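Local coordinates for protein alpha-Amylase (PDB 2B5D) that belongs to glycosyl hydrolase family 57, whose core is a parallel beta/alpha barrel, here joined to a mostly helical C-terminal region, at residues Leu9-Pro14 against Phe348-Phe353; Ile57-Met62 against Ile139-Ala144; Ala144-Leu149 against Ser461-Phe466; Cys186-Gly191 against Phe204-His209. All coordinates share one frame; numbering follows the deposited sequence.

Interaction 1 of 4, residues Leu9-Pro14 against Phe348-Phe353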
loop_
_atom_site.group_PDB
_atom_site.type_symbol
_atom_site.label_atom_id
_atom_site.label_comp_id
_atom_site.label_asym_id
_atom_site.label_seq_id
_atom_site.Cartn_x
_atom_site.Cartn_y
_atom_site.Cartn_z
ATOM N N LEU A 9 -19.206 32.700 6.481
ATOM C CA LEU A 9 -18.727 31.631 5.613
ATOM C C LEU A 9 -17.222 31.628 5.464
ATOM O O LEU A 9 -16.615 32.627 4.988
ATOM C CB LEU A 9 -19.303 31.805 4.200
ATOM C CG LEU A 9 -20.824 31.748 4.033
ATOM C CD1 LEU A 9 -21.207 31.808 2.545
ATOM C CD2 LEU A 9 -21.429 30.545 4.734
ATOM N N HIS A 10 -16.632 30.489 5.815
ATOM C CA HIS A 10 -15.214 30.236 5.595
ATOM C C HIS A 10 -14.951 29.528 4.230
ATOM O O HIS A 10 -15.298 28.327 4.039
ATOM C CB HIS A 10 -14.657 29.381 6.740
ATOM C CG HIS A 10 -13.206 29.076 6.611
ATOM N ND1 HIS A 10 -12.269 30.039 6.286
ATOM C CD2 HIS A 10 -12.512 27.929 6.816
ATOM C CE1 HIS A 10 -11.070 29.487 6.264
ATOM N NE2 HIS A 10 -11.186 28.214 6.611
ATOM N N ALA A 11 -14.366 30.287 3.304
ATOM C CA ALA A 11 -14.025 29.842 1.938
ATOM C C ALA A 11 -12.520 29.626 1.800
ATOM O O ALA A 11 -11.706 30.573 1.692
ATOM C CB ALA A 11 -14.533 30.841 0.870
ATOM N N HIS A 12 -12.149 28.360 1.853
ATOM C CA HIS A 12 -10.760 27.973 1.774
ATOM C C HIS A 12 -10.565 26.717 0.929
ATOM O O HIS A 12 -11.366 25.785 1.012
ATOM C CB HIS A 12 -10.242 27.677 3.180
ATOM C CG HIS A 12 -8.828 27.193 3.191
ATOM N ND1 HIS A 12 -8.469 25.932 3.613
ATOM C CD2 HIS A 12 -7.684 27.792 2.778
ATOM C CE1 HIS A 12 -7.157 25.790 3.506
ATOM N NE2 HIS A 12 -6.657 26.910 3.013
ATOM N N LEU A 13 -9.508 26.698 0.125
ATOM C CA LEU A 13 -8.936 25.472 -0.418
ATOM C C LEU A 13 -7.428 25.549 -0.323
ATOM O O LEU A 13 -6.863 26.657 -0.440
ATOM C CB LEU A 13 -9.391 25.223 -1.865
ATOM C CG LEU A 13 -10.885 24.841 -2.004
ATOM C CD1 LEU A 13 -11.403 24.931 -3.441
ATOM C CD2 LEU A 13 -11.102 23.442 -1.402
ATOM N N PRO A 14 -6.772 24.392 -0.066
ATOM C CA PRO A 14 -5.304 24.317 -0.090
ATOM C C PRO A 14 -4.741 24.748 -1.471
ATOM O O PRO A 14 -5.452 24.714 -2.504
ATOM C CB PRO A 14 -5.000 22.856 0.185
ATOM C CG PRO A 14 -6.392 22.087 0.035
ATOM C CD PRO A 14 -7.436 23.098 0.239
ATOM N N PHE A 348 -19.802 28.982 9.109
ATOM C CA PHE A 348 -19.829 27.699 8.447
ATOM C C PHE A 348 -18.791 27.663 7.383
ATOM O O PHE A 348 -18.505 28.669 6.745
ATOM C CB PHE A 348 -21.236 27.444 7.878
ATOM C CG PHE A 348 -22.296 27.748 8.874
ATOM C CD1 PHE A 348 -23.162 28.813 8.693
ATOM C CD2 PHE A 348 -22.335 27.026 10.088
ATOM C CE1 PHE A 348 -24.113 29.108 9.660
ATOM C CE2 PHE A 348 -23.259 27.319 11.065
ATOM C CZ PHE A 348 -24.163 28.368 10.858
ATOM N N ASP A 349 -18.224 26.475 7.225
ATOM C CA ASP A 349 -17.527 26.104 6.023
ATOM C C ASP A 349 -18.318 26.436 4.756
ATOM O O ASP A 349 -19.431 25.986 4.600
ATOM C CB ASP A 349 -17.268 24.623 6.092
ATOM C CG ASP A 349 -15.889 24.298 5.732
ATOM O OD1 ASP A 349 -15.026 24.257 6.654
ATOM O OD2 ASP A 349 -15.676 24.130 4.503
ATOM N N ALA A 350 -17.755 27.222 3.863
ATOM C CA ALA A 350 -18.503 27.681 2.673
ATOM C C ALA A 350 -19.082 26.574 1.773
ATOM O O ALA A 350 -20.186 26.731 1.220
ATOM C CB ALA A 350 -17.661 28.621 1.837
ATOM N N GLU A 351 -18.327 25.482 1.620
ATOM C CA GLU A 351 -18.660 24.393 0.693
ATOM C C GLU A 351 -19.835 23.569 1.176
ATOM O O GLU A 351 -20.445 22.829 0.379
ATOM C CB GLU A 351 -17.469 23.455 0.454
ATOM C CG GLU A 351 -16.622 23.122 1.707
ATOM C CD GLU A 351 -15.332 23.976 1.748
ATOM O OE1 GLU A 351 -14.209 23.385 1.772
ATOM O OE2 GLU A 351 -15.450 25.237 1.724
ATOM N N LEU A 352 -20.133 23.681 2.480
ATOM C CA LEU A 352 -21.355 23.150 3.022
ATOM C C LEU A 352 -22.551 23.741 2.255
ATOM O O LEU A 352 -23.577 23.090 2.157
ATOM C CB LEU A 352 -21.482 23.398 4.538
ATOM C CG LEU A 352 -20.542 22.785 5.619
ATOM C CD1 LEU A 352 -21.023 23.097 7.059
ATOM C CD2 LEU A 352 -20.245 21.278 5.480
ATOM N N PHE A 353 -22.421 24.942 1.683
ATOM C CA PHE A 353 -23.562 25.560 0.988
ATOM C C PHE A 353 -23.380 25.496 -0.513
ATOM O O PHE A 353 -22.611 26.262 -1.107
ATOM C CB PHE A 353 -23.850 27.009 1.482
ATOM C CG PHE A 353 -24.216 27.086 2.948
ATOM C CD1 PHE A 353 -23.234 27.338 3.919
ATOM C CD2 PHE A 353 -25.524 26.843 3.372
ATOM C CE1 PHE A 353 -23.554 27.367 5.292
ATOM C CE2 PHE A 353 -25.861 26.874 4.743
ATOM C CZ PHE A 353 -24.866 27.137 5.703
HETATM O O HOH W 1 -13.962 26.349 3.279
HETATM O O HOH W 2 -14.212 26.571 0.023
#

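Interaction 2 of 4, residues Ile57-Met62 against Ile139-Ala144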
loop_
_atom_site.group_PDB
_atom_site.type_symbol
_atom_site.label_atom_id
_atom_site.label_comp_id
_atom_site.label_asym_id
_atom_site.label_seq_id
_atom_site.Cartn_x
_atom_site.Cartn_y
_atom_site.Cartn_z
ATOM N N ILE A 57 -11.877 34.724 2.363
ATOM C CA ILE A 57 -11.344 34.113 1.161
ATOM C C ILE A 57 -9.866 34.012 1.450
ATOM O O ILE A 57 -9.162 35.042 1.490
ATOM C CB ILE A 57 -11.638 34.929 -0.097
ATOM C CG1 ILE A 57 -13.146 35.223 -0.157
ATOM C CG2 ILE A 57 -11.170 34.146 -1.348
ATOM C CD1 ILE A 57 -13.594 35.985 -1.380
ATOM N N THR A 58 -9.404 32.783 1.711
ATOM C CA THR A 58 -8.049 32.599 2.234
ATOM C C THR A 58 -7.037 32.949 1.150
ATOM O O THR A 58 -7.403 33.018 -0.043
ATOM C CB THR A 58 -7.845 31.216 2.794
ATOM O OG1 THR A 58 -7.868 30.281 1.705
ATOM C CG2 THR A 58 -8.972 30.903 3.805
ATOM N N PRO A 59 -5.803 33.299 1.555
ATOM C CA PRO A 59 -4.839 33.615 0.516
ATOM C C PRO A 59 -4.559 32.456 -0.492
ATOM O O PRO A 59 -4.456 32.748 -1.678
ATOM C CB PRO A 59 -3.570 34.061 1.295
ATOM C CG PRO A 59 -4.058 34.468 2.631
ATOM C CD PRO A 59 -5.261 33.506 2.905
ATOM N N PRO A 60 -4.451 31.165 -0.037
ATOM C CA PRO A 60 -4.278 30.098 -1.057
ATOM C C PRO A 60 -5.383 30.114 -2.115
ATOM O O PRO A 60 -5.095 30.025 -3.313
ATOM C CB PRO A 60 -4.317 28.816 -0.233
ATOM C CG PRO A 60 -3.770 29.269 1.140
ATOM C CD PRO A 60 -4.462 30.590 1.327
ATOM N N LEU A 61 -6.622 30.296 -1.682
ATOM C CA LEU A 61 -7.758 30.348 -2.590
ATOM C C LEU A 61 -7.786 31.602 -3.480
ATOM O O LEU A 61 -8.239 31.543 -4.636
ATOM C CB LEU A 61 -9.077 30.217 -1.819
ATOM C CG LEU A 61 -10.312 30.304 -2.719
ATOM C CD1 LEU A 61 -10.323 29.237 -3.846
ATOM C CD2 LEU A 61 -11.630 30.313 -1.914
ATOM N N MET A 62 -7.353 32.748 -2.952
ATOM C CA MET A 62 -7.241 33.948 -3.823
ATOM C C MET A 62 -6.154 33.768 -4.904
ATOM O O MET A 62 -6.280 34.238 -6.047
ATOM C CB MET A 62 -6.929 35.218 -3.003
ATOM C CG MET A 62 -8.038 35.702 -2.076
ATOM S SD MET A 62 -7.982 37.519 -1.867
ATOM C CE MET A 62 -9.459 37.698 -0.865
ATOM N N ILE A 139 -15.290 40.768 3.702
ATOM C CA ILE A 139 -14.314 39.707 3.447
ATOM C C ILE A 139 -13.093 39.917 4.322
ATOM O O ILE A 139 -12.414 40.937 4.217
ATOM C CB ILE A 139 -13.797 39.737 1.985
ATOM C CG1 ILE A 139 -14.932 39.867 0.981
ATOM C CG2 ILE A 139 -12.889 38.569 1.708
ATOM C CD1 ILE A 139 -14.445 40.263 -0.351
ATOM N N VAL A 140 -12.840 38.936 5.186
ATOM C CA VAL A 140 -11.703 38.903 6.052
ATOM C C VAL A 140 -10.569 38.037 5.429
ATOM O O VAL A 140 -10.808 37.224 4.511
ATOM C CB VAL A 140 -12.128 38.375 7.413
ATOM C CG1 VAL A 140 -13.374 39.147 7.906
ATOM C CG2 VAL A 140 -12.414 36.887 7.367
ATOM N N THR A 141 -9.341 38.234 5.893
ATOM C CA THR A 141 -8.199 37.470 5.382
ATOM C C THR A 141 -8.022 36.227 6.249
ATOM O O THR A 141 -8.821 35.986 7.151
ATOM C CB THR A 141 -6.849 38.337 5.352
ATOM O OG1 THR A 141 -5.782 37.556 4.798
ATOM C CG2 THR A 141 -6.421 38.755 6.723
ATOM N N CYS A 142 -6.957 35.466 6.009
ATOM C CA CYS A 142 -6.611 34.335 6.841
ATOM C C CYS A 142 -5.093 34.275 6.903
ATOM O O CYS A 142 -4.445 34.892 6.096
ATOM C CB CYS A 142 -7.237 33.052 6.201
ATOM S SG CYS A 142 -6.910 31.577 7.138
ATOM N N ASN A 143 -4.492 33.554 7.846
ATOM C CA ASN A 143 -3.047 33.415 7.771
ATOM C C ASN A 143 -2.592 32.788 6.431
ATOM O O ASN A 143 -3.418 32.129 5.737
ATOM C CB ASN A 143 -2.431 32.725 9.000
ATOM C CG ASN A 143 -3.206 31.515 9.496
ATOM O OD1 ASN A 143 -4.376 31.595 9.844
ATOM N ND2 ASN A 143 -2.508 30.420 9.660
ATOM N N ALA A 144 -1.320 32.982 6.029
ATOM C CA ALA A 144 -0.977 32.933 4.581
ATOM C C ALA A 144 -1.282 31.539 4.015
ATOM O O ALA A 144 -1.662 31.375 2.853
ATOM C CB ALA A 144 0.519 33.250 4.359
HETATM O O HOH W 3 -7.031 36.550 2.393
#

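Interaction 3 of 4, residues Ala144-Leu149 against Ser461-Phe466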
loop_
_atom_site.group_PDB
_atom_site.type_symbol
_atom_site.label_atom_id
_atom_site.label_comp_id
_atom_site.label_asym_id
_atom_site.label_seq_id
_atom_site.Cartn_x
_atom_site.Cartn_y
_atom_site.Cartn_z
ATOM N N ALA A 144 -1.320 32.982 6.029
ATOM C CA ALA A 144 -0.977 32.933 4.581
ATOM C C ALA A 144 -1.282 31.539 4.015
ATOM O O ALA A 144 -1.662 31.375 2.853
ATOM C CB ALA A 144 0.519 33.250 4.359
ATOM N N THR A 145 -1.084 30.540 4.853
ATOM C CA THR A 145 -1.146 29.208 4.357
ATOM C C THR A 145 -2.159 28.345 5.130
ATOM O O THR A 145 -2.182 27.140 4.929
ATOM C CB THR A 145 0.306 28.696 4.260
ATOM O OG1 THR A 145 0.604 28.391 2.898
ATOM C CG2 THR A 145 0.675 27.639 5.178
ATOM N N HIS A 146 -2.959 28.968 6.021
ATOM C CA HIS A 146 -3.983 28.276 6.818
ATOM C C HIS A 146 -3.265 27.266 7.698
ATOM O O HIS A 146 -3.752 26.152 7.949
ATOM C CB HIS A 146 -5.005 27.614 5.895
ATOM C CG HIS A 146 -6.336 27.315 6.521
ATOM N ND1 HIS A 146 -6.603 26.120 7.173
ATOM C CD2 HIS A 146 -7.505 28.007 6.508
ATOM C CE1 HIS A 146 -7.860 26.123 7.581
ATOM N NE2 HIS A 146 -8.433 27.250 7.180
ATOM N N ALA A 147 -2.073 27.643 8.138
ATOM C CA ALA A 147 -1.400 26.874 9.171
ATOM C C ALA A 147 -2.131 27.028 10.503
ATOM O O ALA A 147 -2.699 28.078 10.796
ATOM C CB ALA A 147 0.107 27.339 9.315
ATOM N N PHE A 148 -2.051 26.015 11.341
ATOM C CA PHE A 148 -2.692 26.050 12.620
ATOM C C PHE A 148 -1.685 26.693 13.557
ATOM O O PHE A 148 -0.758 26.035 13.996
ATOM C CB PHE A 148 -3.050 24.624 13.044
ATOM C CG PHE A 148 -3.655 24.502 14.401
ATOM C CD1 PHE A 148 -2.992 23.799 15.379
ATOM C CD2 PHE A 148 -4.935 24.978 14.666
ATOM C CE1 PHE A 148 -3.549 23.643 16.663
ATOM C CE2 PHE A 148 -5.511 24.815 15.935
ATOM C CZ PHE A 148 -4.788 24.131 16.941
ATOM N N LEU A 149 -1.944 27.966 13.910
ATOM C CA LEU A 149 -0.913 28.824 14.537
ATOM C C LEU A 149 -0.518 28.357 15.921
ATOM O O LEU A 149 0.612 28.509 16.264
ATOM C CB LEU A 149 -1.307 30.295 14.532
ATOM C CG LEU A 149 -1.625 30.831 13.144
ATOM C CD1 LEU A 149 -2.235 32.266 13.199
ATOM C CD2 LEU A 149 -0.406 30.714 12.153
ATOM N N SER A 461 0.513 24.153 5.752
ATOM C CA SER A 461 -0.915 23.958 5.524
ATOM C C SER A 461 -1.523 22.931 6.485
ATOM O O SER A 461 -1.029 21.796 6.582
ATOM C CB SER A 461 -1.173 23.514 4.094
ATOM O OG SER A 461 -0.596 24.422 3.172
ATOM N N SER A 462 -2.577 23.354 7.202
ATOM C CA SER A 462 -3.240 22.511 8.216
ATOM C C SER A 462 -3.978 21.355 7.525
ATOM O O SER A 462 -4.035 20.219 8.034
ATOM C CB SER A 462 -4.229 23.316 9.061
ATOM O OG SER A 462 -5.240 23.798 8.195
ATOM N N ASP A 463 -4.572 21.695 6.390
ATOM C CA ASP A 463 -5.008 20.756 5.356
ATOM C C ASP A 463 -4.196 19.465 5.216
ATOM O O ASP A 463 -4.804 18.388 5.108
ATOM C CB ASP A 463 -5.024 21.481 4.001
ATOM C CG ASP A 463 -5.718 22.821 4.084
ATOM O OD1 ASP A 463 -6.956 22.838 4.033
ATOM O OD2 ASP A 463 -5.023 23.850 4.217
ATOM N N TRP A 464 -2.857 19.561 5.189
ATOM C CA TRP A 464 -2.008 18.352 5.110
ATOM C C TRP A 464 -1.761 17.638 6.442
ATOM O O TRP A 464 -0.922 16.727 6.486
ATOM C CB TRP A 464 -0.616 18.608 4.509
ATOM C CG TRP A 464 -0.458 19.584 3.397
ATOM C CD1 TRP A 464 0.569 20.499 3.255
ATOM C CD2 TRP A 464 -1.306 19.746 2.246
ATOM N NE1 TRP A 464 0.391 21.227 2.102
ATOM C CE2 TRP A 464 -0.747 20.790 1.463
ATOM C CE3 TRP A 464 -2.485 19.110 1.801
ATOM C CZ2 TRP A 464 -1.321 21.210 0.260
ATOM C CZ3 TRP A 464 -3.060 19.531 0.616
ATOM C CH2 TRP A 464 -2.469 20.572 -0.152
ATOM N N ALA A 465 -2.455 18.033 7.513
ATOM C CA ALA A 465 -2.053 17.620 8.876
ATOM C C ALA A 465 -3.164 16.951 9.696
ATOM O O ALA A 465 -2.960 15.897 10.307
ATOM C CB ALA A 465 -1.442 18.823 9.645
ATOM N N PHE A 466 -4.317 17.607 9.727
ATOM C CA PHE A 466 -5.537 17.097 10.340
ATOM C C PHE A 466 -6.593 17.799 9.518
ATOM O O PHE A 466 -7.244 18.752 9.988
HETATM O O HOH W 4 -3.698 25.942 3.010
#

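Interaction 4 of 4, residues Cys186-Gly191 against Phe204-His209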
loop_
_atom_site.group_PDB
_atom_site.type_symbol
_atom_site.label_atom_id
_atom_site.label_comp_id
_atom_site.label_asym_id
_atom_site.label_seq_id
_atom_site.Cartn_x
_atom_site.Cartn_y
_atom_site.Cartn_z
ATOM N N CYS A 186 -9.897 28.329 13.956
ATOM C CA CYS A 186 -9.928 29.271 15.102
ATOM C C CYS A 186 -8.787 29.073 16.108
ATOM O O CYS A 186 -8.951 29.325 17.310
ATOM C CB CYS A 186 -11.341 29.242 15.776
ATOM S SG CYS A 186 -12.552 30.047 14.645
ATOM N N GLY A 187 -7.660 28.563 15.638
ATOM C CA GLY A 187 -6.534 28.298 16.510
ATOM C C GLY A 187 -5.991 29.624 17.060
ATOM O O GLY A 187 -5.471 30.457 16.336
ATOM N N TYR A 188 -6.177 29.804 18.347
ATOM C CA TYR A 188 -5.873 31.020 19.022
ATOM C C TYR A 188 -5.119 30.589 20.261
ATOM O O TYR A 188 -5.480 29.600 20.893
ATOM C CB TYR A 188 -7.129 31.820 19.413
ATOM C CG TYR A 188 -6.711 33.103 20.192
ATOM C CD1 TYR A 188 -6.295 34.278 19.504
ATOM C CD2 TYR A 188 -6.664 33.109 21.585
ATOM C CE1 TYR A 188 -5.900 35.443 20.213
ATOM C CE2 TYR A 188 -6.255 34.237 22.285
ATOM C CZ TYR A 188 -5.855 35.389 21.596
ATOM O OH TYR A 188 -5.482 36.493 22.321
ATOM N N TYR A 189 -4.027 31.291 20.540
ATOM C CA TYR A 189 -3.289 31.134 21.801
ATOM C C TYR A 189 -2.983 32.527 22.374
ATOM O O TYR A 189 -2.976 33.533 21.664
ATOM C CB TYR A 189 -1.986 30.322 21.622
ATOM C CG TYR A 189 -0.957 30.979 20.735
ATOM C CD1 TYR A 189 -1.011 30.821 19.339
ATOM C CD2 TYR A 189 0.050 31.774 21.281
ATOM C CE1 TYR A 189 -0.043 31.426 18.494
ATOM C CE2 TYR A 189 1.008 32.373 20.480
ATOM C CZ TYR A 189 0.964 32.191 19.092
ATOM O OH TYR A 189 1.897 32.805 18.323
ATOM N N GLN A 190 -2.739 32.573 23.662
ATOM C CA GLN A 190 -2.664 33.859 24.338
ATOM C C GLN A 190 -1.448 34.676 23.936
ATOM O O GLN A 190 -0.314 34.198 23.973
ATOM C CB GLN A 190 -2.666 33.626 25.842
ATOM C CG GLN A 190 -3.997 33.760 26.417
ATOM C CD GLN A 190 -3.907 33.795 27.892
ATOM O OE1 GLN A 190 -4.503 34.658 28.524
ATOM N NE2 GLN A 190 -3.125 32.874 28.477
ATOM N N GLY A 191 -1.687 35.890 23.479
ATOM C CA GLY A 191 -0.572 36.666 22.977
ATOM C C GLY A 191 -0.700 36.915 21.504
ATOM O O GLY A 191 -0.180 37.914 20.998
ATOM N N PHE A 204 -10.879 39.323 15.062
ATOM C CA PHE A 204 -10.826 37.947 14.698
ATOM C C PHE A 204 -12.052 37.145 15.262
ATOM O O PHE A 204 -12.898 37.712 15.970
ATOM C CB PHE A 204 -9.507 37.334 15.141
ATOM C CG PHE A 204 -9.245 37.442 16.606
ATOM C CD1 PHE A 204 -9.021 36.323 17.363
ATOM C CD2 PHE A 204 -9.096 38.677 17.205
ATOM C CE1 PHE A 204 -8.753 36.453 18.683
ATOM C CE2 PHE A 204 -8.784 38.794 18.542
ATOM C CZ PHE A 204 -8.617 37.713 19.267
ATOM N N PHE A 205 -12.110 35.842 14.949
ATOM C CA PHE A 205 -13.191 34.918 15.418
ATOM C C PHE A 205 -12.544 33.853 16.292
ATOM O O PHE A 205 -11.414 33.415 16.023
ATOM C CB PHE A 205 -13.937 34.338 14.243
ATOM C CG PHE A 205 -14.712 35.382 13.410
ATOM C CD1 PHE A 205 -14.098 36.034 12.336
ATOM C CD2 PHE A 205 -16.059 35.655 13.684
ATOM C CE1 PHE A 205 -14.780 37.001 11.560
ATOM C CE2 PHE A 205 -16.784 36.610 12.917
ATOM C CZ PHE A 205 -16.119 37.293 11.838
ATOM N N VAL A 206 -13.172 33.527 17.408
ATOM C CA VAL A 206 -12.702 32.422 18.217
ATOM C C VAL A 206 -13.894 31.424 18.440
ATOM O O VAL A 206 -15.059 31.744 18.178
ATOM C CB VAL A 206 -12.147 32.924 19.585
ATOM C CG1 VAL A 206 -10.907 33.907 19.411
ATOM C CG2 VAL A 206 -13.217 33.605 20.354
ATOM N N ASP A 207 -13.534 30.233 18.881
ATOM C CA ASP A 207 -14.388 29.247 19.460
ATOM C C ASP A 207 -14.943 29.768 20.792
ATOM O O ASP A 207 -14.278 30.560 21.512
ATOM C CB ASP A 207 -13.568 27.998 19.791
ATOM C CG ASP A 207 -14.446 26.808 20.215
ATOM O OD1 ASP A 207 -15.292 26.394 19.399
ATOM O OD2 ASP A 207 -14.273 26.256 21.343
ATOM N N SER A 208 -16.131 29.239 21.131
ATOM C CA SER A 208 -16.863 29.503 22.339
ATOM C C SER A 208 -16.045 29.272 23.571
ATOM O O SER A 208 -16.194 29.994 24.550
ATOM C CB SER A 208 -18.090 28.532 22.396
ATOM O OG SER A 208 -18.917 28.837 21.310
ATOM N N HIS A 209 -15.192 28.260 23.531
ATOM C CA HIS A 209 -14.336 27.953 24.682
ATOM C C HIS A 209 -13.331 29.134 25.038
ATOM O O HIS A 209 -12.798 29.236 26.182
ATOM C CB HIS A 209 -13.560 26.691 24.339
ATOM C CG HIS A 209 -12.729 26.177 25.460
ATOM N ND1 HIS A 209 -11.358 26.383 25.532
ATOM C CD2 HIS A 209 -13.059 25.432 26.543
ATOM C CE1 HIS A 209 -10.890 25.801 26.626
ATOM N NE2 HIS A 209 -11.898 25.215 27.255
#

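Interaction 1 of 4, residues Leu9-Pro14 against Phe348-Phe353
Leu-9 and His-10 lie beside Phe-348 and Asp-349 as neighbouring parallel strands of the beta/alpha barrel, each close to its C-terminal end. Two backbone hydrogen bonds hold the pair. His-10 N gives a nearly straight bond to Phe-348 O (2.8 Å, 165°). His-10 O takes Ala-350 N at 2.7 Å, the donor well above the carbonyl plane, where the chain enters a type I turn from Asp-349 to Leu-352.

Leu-9 and Phe-348 share one face of the sheet; Leu-9 packs also on Leu-41 of helix 27-47, Phe-348 on Trp-246. CD2 of Leu-9 reaches CD1 of Phe-353 at 3.8 Å, the branched chain slanting past the ring. Separately, the methyl groups of Ala-11 and Ala-350 meet at 4.0 Å; a small residue suits position 350, whose CB sits 3.2 Å from His-10 O.

Polar groups gather on the other side. With CG anti to the backbone N (chi1 -180°), the His-10 ring projects from the face that carries Asp-349, and Ser-56 OG and His-146 NE2 bond its nitrogens. Past the strand ends, two waters lie between the Glu-351 carboxylate and the backbone of His-12, and His-12 N donates to water 1 at 3.1 Å.

Interaction 2 of 4, residues Ile57-Met62 against Ile139-Ala144
Ile-57 and Ile-139 slant across one another, CG1 of the first against CG2 of the second at 3.8 Å. CG2 of Ile-139 is also approached by CE of Met-62, whose long flexible side chain comes back from the first turn of helix 59-66 to cover the same methyl group. Beta-branched isoleucine suits both strands, since each offers a broad hydrocarbon flank close to the backbone. Between these two segments the backbone link is a weak bond, Ile-57 N to Val-140 O at 3.5 Å; Val-140 also bonds to Met-55 along the strand pair.

Further along, Thr-58 turns its methyl group to Cys-142. CG2 lies anti to the carbonyl carbon (OG1 at chi1 69°), which sets it 3.7 Å from Cys-142 CB, with SG slightly farther off. Pro-59 then lays its ring edge over the outgoing chain: CD meets Cys-142 CB, and CG sits 3.5 Å from Cys-142 O. Pro-60 follows with CD 3.3 Å from Ala-144 O. Proline is well placed in a first helical turn, where backbone N atoms have no carbonyl of the helix to donate to. Water 3 bridges the segments, donating to Ile-57 O at 2.8 Å and bonded to Thr-141 OG1 at 2.9 Å.

Thr-58 is the N-cap of helix 59-66, and the whole is typical of a beta/alpha barrel, in which a strand passes into a helix beside the C-terminal end of the next parallel strand.

Interaction 3 of 4, residues Ala144-Leu149 against Ser461-Phe466
Ser-462 grips the carbonyl oxygen of His-146 twice. Its hydroxyl OG donates to His-146 O at 2.8 Å, coming in nearly along the C=O axis (169°), while its backbone N reaches the same oxygen at 3.1 Å from above the carbonyl plane. The side chain can do this because OG is tucked between the backbone N and the carbonyl carbon (chi1 63°), and the short serine brings hydroxyl and amide to one acceptor. The same OG also lies in the plane of the His-146 imidazole, at its edge, 2.9 Å from ND1. Thus a buried carbonyl finds two donors across an otherwise irregular contact between loops.

A bridging water adds a second polar link: water 4 donates to Thr-145 O at 2.7 Å and to Asp-463 OD2 at 2.8 Å. That carboxylate stays 4.0 Å from His-146 ND1, its plane 36° from the ring, and the ionisable atoms of the two are not in contact.

Weaker contacts surround these bonds. Thr-145 O receives a CA-H...O contact from Ser-461 CA, and CG2 of Thr-145 rests against Ser-461 N. Ser-461 CB in turn covers part of one face of the Trp-464 indole, while Ser-461 OG has its hydrogen-bond partner outside the contact, in Leu-458 O.

His-146 is also tied to the barrel, through NE2 to His-10 and by stacking on His-12. The contact thus joins the loop between strand 137-142 and helix 156-174 to the loop between helices 443-458 and 473-496.

Interaction 4 of 4, residues Cys186-Gly191 against Phe204-His209
Tyr-188 lays the CD1-CE1 side of its ring beside CE1 of Phe-204, the two planes 23° apart but slid so far that they barely overlap, with centroids 5.2 Å apart. Tyr-188 CD1 and CE1 both lie 3.4 Å from Phe-204 CE1. Phe-204 reaches there because its CG sits between the backbone N and the carbonyl carbon (chi1 58°). Tyrosine suits its place by having two uses: the ring packs on carbon, while OH bonds to Asp-193 at the start of helix 192-198. Val-206 supports the pair, CG1 lying 4.3 Å from Tyr-188 CB.

Cys-186 fills the other end of the contact. Its compact side chain lies along the strand backbone, SG 3.8 Å from Phe-205 O and CB 3.9 Å from Asp-207 N. Asp-207 follows the end of the strand and caps the turn into the next helix: OD2 accepts from His-209 N at 3.1 Å, met from above the carboxylate plane, while OD1 forms a salt bridge with Arg-237.

Side chains meeting backbone and rings, without a direct hydrogen bond between the segments, pack the connection after strand 180-182 against strand 203-206 and its exit, within a beta-alpha-beta crossover through helix 192-198, a repeating unit of beta/alpha barrels.

Overall arrangement
Interactions 1, 2 and 4 all reach the same curled, mainly parallel sheet. Interaction 1 joins strands 3-11 and 343-349, early and late in the chain, and interactions 2 and 4 are nested within the long loop it closes. Interaction 3 starts at Ala-144, which it shares with interaction 2, and crosses interaction 1 along the chain by bringing in the distant loop 461-466. Centres of interactions 1 and 2 are about 11 Å apart, those of 2 and 3 about 12 Å; interaction 4, about 19 Å from interaction 1, touches interaction 3 where Phe-148 meets Gly-187. His-10, His-12, Thr-58 and His-146 form a connected patch, which Ser-462 and Asp-463 link to the C-terminal region.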